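Local coordinates for protein flavin prenyltransferase PAD1, mitochondrial (Aspergillus niger, PDB 6QLG) that probably joins a dimethylallyl group to flavin mononucleotide, making the prenylated flavin cofactor used by the ferulic acid decarboxylase FDC1, at residues Gly119-Pro124 and Arg155-Ala160; Val68-Val73 and Ala95-Val100. One frame throughout, in Å; residues are numbered along the deposited sequence.

Contact 1. Residues Gly119-Pro124 and Arg155-Ala160; sequences GMIVVP and RLVLVA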
loop_
_atom_site.group_PDB
_atom_site.type_symbol
_atom_site.label_atom_id
_atom_site.label_comp_id
_atom_site.label_asym_id
_atom_site.label_seq_id
_atom_site.Cartn_x
_atom_site.Cartn_y
_atom_site.Cartn_z
ATOM N N GLY B 119 28.196 -0.974 16.580
ATOM C CA GLY B 119 27.233 -1.847 15.946
ATOM C C GLY B 119 26.903 -3.042 16.812
ATOM O O GLY B 119 27.408 -3.204 17.924
ATOM N N MET B 120 26.039 -3.887 16.259
ATOM C CA MET B 120 25.513 -5.043 16.961
ATOM C C MET B 120 25.255 -6.143 15.948
ATOM O O MET B 120 24.780 -5.873 14.841
ATOM C CB MET B 120 24.224 -4.685 17.711
ATOM C CG MET B 120 23.474 -5.866 18.306
ATOM S SD MET B 120 22.048 -5.309 19.261
ATOM C CE MET B 120 21.633 -6.801 20.163
ATOM N N ILE B 121 25.580 -7.377 16.321
ATOM C CA ILE B 121 25.278 -8.540 15.498
ATOM C C ILE B 121 24.560 -9.568 16.360
ATOM O O ILE B 121 25.030 -9.912 17.451
ATOM C CB ILE B 121 26.543 -9.139 14.846
ATOM C CG1 ILE B 121 26.184 -10.384 14.032
ATOM C CG2 ILE B 121 27.620 -9.434 15.890
ATOM C CD1 ILE B 121 27.283 -10.850 13.094
ATOM N N VAL B 122 23.407 -10.029 15.886
ATOM C CA VAL B 122 22.652 -11.096 16.529
ATOM C C VAL B 122 22.957 -12.377 15.764
ATOM O O VAL B 122 22.535 -12.539 14.614
ATOM C CB VAL B 122 21.147 -10.796 16.554
ATOM C CG1 VAL B 122 20.409 -11.845 17.372
ATOM C CG2 VAL B 122 20.891 -9.402 17.119
ATOM N N VAL B 123 23.702 -13.282 16.389
ATOM C CA VAL B 123 24.230 -14.450 15.688
ATOM C C VAL B 123 24.281 -15.650 16.629
ATOM O O VAL B 123 25.009 -15.623 17.633
ATOM C CB VAL B 123 25.613 -14.148 15.085
ATOM C CG1 VAL B 123 26.522 -13.458 16.109
ATOM C CG2 VAL B 123 26.258 -15.423 14.562
ATOM N N PRO B 124 23.502 -16.710 16.373
ATOM C CA PRO B 124 22.476 -16.723 15.326
ATOM C C PRO B 124 21.224 -15.994 15.799
ATOM O O PRO B 124 21.074 -15.779 17.004
ATOM C CB PRO B 124 22.211 -18.212 15.118
ATOM C CG PRO B 124 22.469 -18.810 16.466
ATOM C CD PRO B 124 23.582 -17.999 17.084
ATOM N N ARG B 155 24.994 0.177 12.763
ATOM C CA ARG B 155 24.904 -1.042 11.969
ATOM C C ARG B 155 24.390 -2.199 12.820
ATOM O O ARG B 155 24.930 -2.484 13.893
ATOM C CB ARG B 155 26.272 -1.372 11.366
ATOM C CG ARG B 155 26.374 -2.720 10.653
ATOM C CD ARG B 155 25.460 -2.836 9.433
ATOM N NE ARG B 155 25.471 -1.654 8.572
ATOM C CZ ARG B 155 26.188 -1.539 7.458
ATOM N NH1 ARG B 155 26.972 -2.532 7.060
ATOM N NH2 ARG B 155 26.125 -0.425 6.740
ATOM N N LEU B 156 23.333 -2.855 12.345
ATOM C CA LEU B 156 22.723 -3.985 13.036
ATOM C C LEU B 156 22.603 -5.140 12.053
ATOM O O LEU B 156 21.912 -5.021 11.036
ATOM C CB LEU B 156 21.348 -3.617 13.603
ATOM C CG LEU B 156 20.517 -4.773 14.172
ATOM C CD1 LEU B 156 21.187 -5.374 15.405
ATOM C CD2 LEU B 156 19.101 -4.322 14.498
ATOM N N VAL B 157 23.266 -6.252 12.359
ATOM C CA VAL B 157 23.280 -7.431 11.499
ATOM C C VAL B 157 22.544 -8.557 12.212
ATOM O O VAL B 157 22.881 -8.906 13.349
ATOM C CB VAL B 157 24.715 -7.854 11.140
ATOM C CG1 VAL B 157 24.701 -9.136 10.319
ATOM C CG2 VAL B 157 25.423 -6.739 10.381
ATOM N N LEU B 158 21.542 -9.120 11.544
ATOM C CA LEU B 158 20.755 -10.226 12.077
ATOM C C LEU B 158 21.066 -11.472 11.258
ATOM O O LEU B 158 20.663 -11.572 10.093
ATOM C CB LEU B 158 19.260 -9.910 12.037
ATOM C CG LEU B 158 18.792 -8.581 12.630
ATOM C CD1 LEU B 158 17.280 -8.461 12.518
ATOM C CD2 LEU B 158 19.231 -8.456 14.075
ATOM N N VAL B 159 21.778 -12.420 11.864
ATOM C CA VAL B 159 22.041 -13.702 11.220
ATOM C C VAL B 159 20.809 -14.580 11.397
ATOM O O VAL B 159 20.819 -15.548 12.168
ATOM C CB VAL B 159 23.313 -14.365 11.786
ATOM C CG1 VAL B 159 23.689 -15.600 10.973
ATOM C CG2 VAL B 159 24.465 -13.366 11.783
ATOM N N ALA B 160 19.733 -14.239 10.685
ATOM C CA ALA B 160 18.435 -14.876 10.877
ATOM C C ALA B 160 18.440 -16.265 10.252
ATOM O O ALA B 160 18.591 -16.403 9.034
ATOM C CB ALA B 160 17.329 -14.017 10.268
#
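Strands 119-122 and 155-160 run parallel, their axes 5° apart and 4.7 Å at closest approach, with Met-120 level with Leu-156, Ile-121 with Val-157 and Val-122 with Leu-158. The bonds zigzag as in any parallel ladder: Met-120 N donates to Arg-155 O, Val-157 N to Met-120 O, Val-122 N to Val-157 O (2.8 Å) and Val-159 N to Val-122 O. Val-157 is thus gripped through both its N-H and its carbonyl, and Val-157 O also receives the CA-H of Ile-121.

On the face carrying Met-120, Val-122, Leu-156 and Leu-158, the leucine methyls do the touching. Leu-156 CD1 lies alongside the extended methionine chain, 3.7 Å from Met-120 CG, while the sulfur still lies against it and only the terminal methyl runs on past. Leu-158 turns its CG beside its own backbone N (chi1 -51°), which brings CD2 back to 3.6 Å from Val-122 CG2. Helices 127-135 and 141-151 cover this face.

Both strands belong to the central parallel sheet of a Rossmann-like flavoprotein fold, 119-125 lying between 42-47 and 155-160, and the helices in the connection between them make this a beta-alpha-beta crossover. On the opposite face Ile-121 leans along Val-157, and its CD1 reaches obliquely forward to Val-159 CG2 at 4.0 Å. Phe-212 packs on Val-157 there.

Beyond Val-122 the first strand turns a corner, and the peptide bond before Pro-124 is cis. Val-159, centre of an inverse gamma turn, packs against the bend: its CG2 meets Val-123 CB at 3.6 Å and also lies 3.5 Å from Val-122 O. The Pro-124 side chain is about 7 Å from the bound FMN, and Pro-124 O accepts a hydrogen bond from the hydroxyl of Thr-48, a residue of the flavin pocket.

Contact 2. Residues Val68-Val73 and Ala95-Val100; sequences VETHLV and ALADYV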
loop_
_atom_site.group_PDB
_atom_site.type_symbol
_atom_site.label_atom_id
_atom_site.label_comp_id
_atom_site.label_asym_id
_atom_site.label_seq_id
_atom_site.Cartn_x
_atom_site.Cartn_y
_atom_site.Cartn_z
ATOM N N VAL B 68 38.654 -5.890 19.021
ATOM C CA VAL B 68 37.348 -5.263 19.179
ATOM C C VAL B 68 36.832 -5.577 20.576
ATOM O O VAL B 68 36.853 -6.737 21.007
ATOM C CB VAL B 68 36.361 -5.748 18.103
ATOM C CG1 VAL B 68 34.935 -5.369 18.475
ATOM C CG2 VAL B 68 36.732 -5.171 16.745
ATOM N N GLU B 69 36.383 -4.547 21.291
ATOM C CA GLU B 69 35.791 -4.731 22.612
ATOM C C GLU B 69 34.378 -5.278 22.441
ATOM O O GLU B 69 33.497 -4.587 21.919
ATOM C CB GLU B 69 35.788 -3.415 23.385
ATOM C CG GLU B 69 35.118 -3.501 24.748
ATOM C CD GLU B 69 35.010 -2.152 25.429
ATOM O OE1 GLU B 69 36.031 -1.437 25.501
ATOM O OE2 GLU B 69 33.903 -1.802 25.887
ATOM N N THR B 70 34.156 -6.515 22.876
ATOM C CA THR B 70 32.889 -7.198 22.660
ATOM C C THR B 70 32.031 -7.168 23.919
ATOM O O THR B 70 32.531 -7.344 25.034
ATOM C CB THR B 70 33.113 -8.650 22.227
ATOM O OG1 THR B 70 33.937 -9.316 23.192
ATOM C CG2 THR B 70 33.789 -8.700 20.864
ATOM N N HIS B 71 30.733 -6.947 23.726
ATOM C CA HIS B 71 29.743 -6.972 24.798
ATOM C C HIS B 71 28.740 -8.069 24.473
ATOM O O HIS B 71 27.957 -7.939 23.526
ATOM C CB HIS B 71 29.059 -5.613 24.944
ATOM C CG HIS B 71 29.958 -4.542 25.480
ATOM N ND1 HIS B 71 29.822 -4.023 26.749
ATOM C CD2 HIS B 71 31.010 -3.900 24.921
ATOM C CE1 HIS B 71 30.748 -3.101 26.948
ATOM N NE2 HIS B 71 31.482 -3.008 25.853
ATOM N N LEU B 72 28.765 -9.148 25.249
ATOM C CA LEU B 72 27.990 -10.345 24.951
ATOM C C LEU B 72 26.691 -10.356 25.746
ATOM O O LEU B 72 26.685 -10.065 26.946
ATOM C CB LEU B 72 28.798 -11.605 25.261
ATOM C CG LEU B 72 28.029 -12.930 25.241
ATOM C CD1 LEU B 72 27.654 -13.315 23.818
ATOM C CD2 LEU B 72 28.835 -14.038 25.905
ATOM N N VAL B 73 25.594 -10.684 25.066
ATOM C CA VAL B 73 24.321 -11.003 25.701
ATOM C C VAL B 73 23.838 -12.324 25.118
ATOM O O VAL B 73 23.853 -12.509 23.896
ATOM C CB VAL B 73 23.264 -9.902 25.489
ATOM C CG1 VAL B 73 22.019 -10.204 26.310
ATOM C CG2 VAL B 73 23.825 -8.536 25.851
ATOM N N ALA B 95 33.663 -16.195 28.769
ATOM C CA ALA B 95 35.077 -15.864 28.883
ATOM C C ALA B 95 35.660 -15.360 27.570
ATOM O O ALA B 95 36.712 -14.713 27.583
ATOM C CB ALA B 95 35.868 -17.079 29.376
ATOM N N LEU B 96 35.001 -15.635 26.441
ATOM C CA LEU B 96 35.458 -15.134 25.152
ATOM C C LEU B 96 35.164 -13.655 24.953
ATOM O O LEU B 96 35.700 -13.055 24.015
ATOM C CB LEU B 96 34.814 -15.924 24.009
ATOM C CG LEU B 96 35.042 -17.434 23.939
ATOM C CD1 LEU B 96 34.188 -18.040 22.832
ATOM C CD2 LEU B 96 36.514 -17.752 23.721
ATOM N N ALA B 97 34.330 -13.056 25.796
ATOM C CA ALA B 97 33.908 -11.675 25.631
ATOM C C ALA B 97 34.567 -10.785 26.673
ATOM O O ALA B 97 34.921 -11.233 27.768
ATOM C CB ALA B 97 32.386 -11.549 25.737
ATOM N N ASP B 98 34.726 -9.508 26.318
ATOM C CA ASP B 98 35.264 -8.543 27.269
ATOM C C ASP B 98 34.242 -8.208 28.348
ATOM O O ASP B 98 34.601 -8.031 29.517
ATOM C CB ASP B 98 35.707 -7.279 26.534
ATOM C CG ASP B 98 36.809 -7.549 25.531
ATOM O OD1 ASP B 98 37.851 -8.106 25.928
ATOM O OD2 ASP B 98 36.628 -7.219 24.343
ATOM N N TYR B 99 32.966 -8.124 27.975
ATOM C CA TYR B 99 31.902 -7.793 28.909
ATOM C C TYR B 99 30.678 -8.642 28.599
ATOM O O TYR B 99 30.400 -8.957 27.439
ATOM C CB TYR B 99 31.544 -6.302 28.850
ATOM C CG TYR B 99 32.693 -5.401 29.234
ATOM C CD1 TYR B 99 33.491 -4.810 28.263
ATOM C CD2 TYR B 99 32.988 -5.152 30.568
ATOM C CE1 TYR B 99 34.549 -3.989 28.611
ATOM C CE2 TYR B 99 34.043 -4.333 30.925
ATOM C CZ TYR B 99 34.820 -3.755 29.944
ATOM O OH TYR B 99 35.871 -2.938 30.295
ATOM N N VAL B 100 29.957 -9.017 29.653
ATOM C CA VAL B 100 28.753 -9.833 29.549
ATOM C C VAL B 100 27.648 -9.148 30.338
ATOM O O VAL B 100 27.868 -8.722 31.477
ATOM C CB VAL B 100 28.978 -11.266 30.069
ATOM C CG1 VAL B 100 27.720 -12.102 29.878
ATOM C CG2 VAL B 100 30.162 -11.910 29.370
HETATM O O HOH W 1 35.311 -11.391 21.903
#
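Thr-70 O is approached by two successive N-H groups, a 3.1 Å bond from Tyr-99 N and a weak one from Asp-98 N. The stronger bond of Asp-98 N goes to the threonine hydroxyl, Thr-70 OG1, at 3.2 Å. This is where the short edge strand 99-100 joins strand 69-74 of the parallel flavoprotein sheet, His-71 pairing with Tyr-99 and Leu-72 with Val-100. Leu-72 N donates an almost straight 2.7 Å bond to Tyr-99 O, although it stands 20° out of that carbonyl's plane.

Asp-98 folds back on the strand: its OD2 takes Thr-70 N through the anti lone pair at 3.0 Å, while OD1 is salt-bridged to Arg-64. The Thr-70 hydroxyl sits between its own backbone N and carbonyl carbon (chi1 55°), where a water links it to Leu-96 O. Beside it Ala-97 CB rests on Leu-72 CB, 3.6 Å away.

On the face of His-71 and Tyr-99 the two side chains run alongside each other, their rings near parallel (planes 20° apart) but slid so far that they barely overlap; Tyr-99 CD1 sits over the imidazole face, 3.5 Å from His-71 CE1. Two bonds limit rotation of that imidazole, ND1 hydrogen-bonding to His-101 NE2 and NE2 donating in the ring plane to the anti lone pair of Glu-69 OE2, 2.7 Å away.

Contacts 1 and 2 are parallel pairings in one sheet, set in series along the chain, their centres 15 Å apart. Strand 42-47 stands between them, bonded through its backbone to 69-74 on one side and to 119-125 on the other. Contact 1 is in the buried middle of the fold, where aliphatic side chains fill both faces and the hydrogen bonds between the two segments are all backbone to backbone. Contact 2, at the sheet's partly exposed margin, has just two bridged pairs of residues and supplements them with side-chain bonds, a water and charged groups. The flavin lies close to the C-terminal end of 119-124, whereas the side chain of Leu-72 is about 12 Å from it.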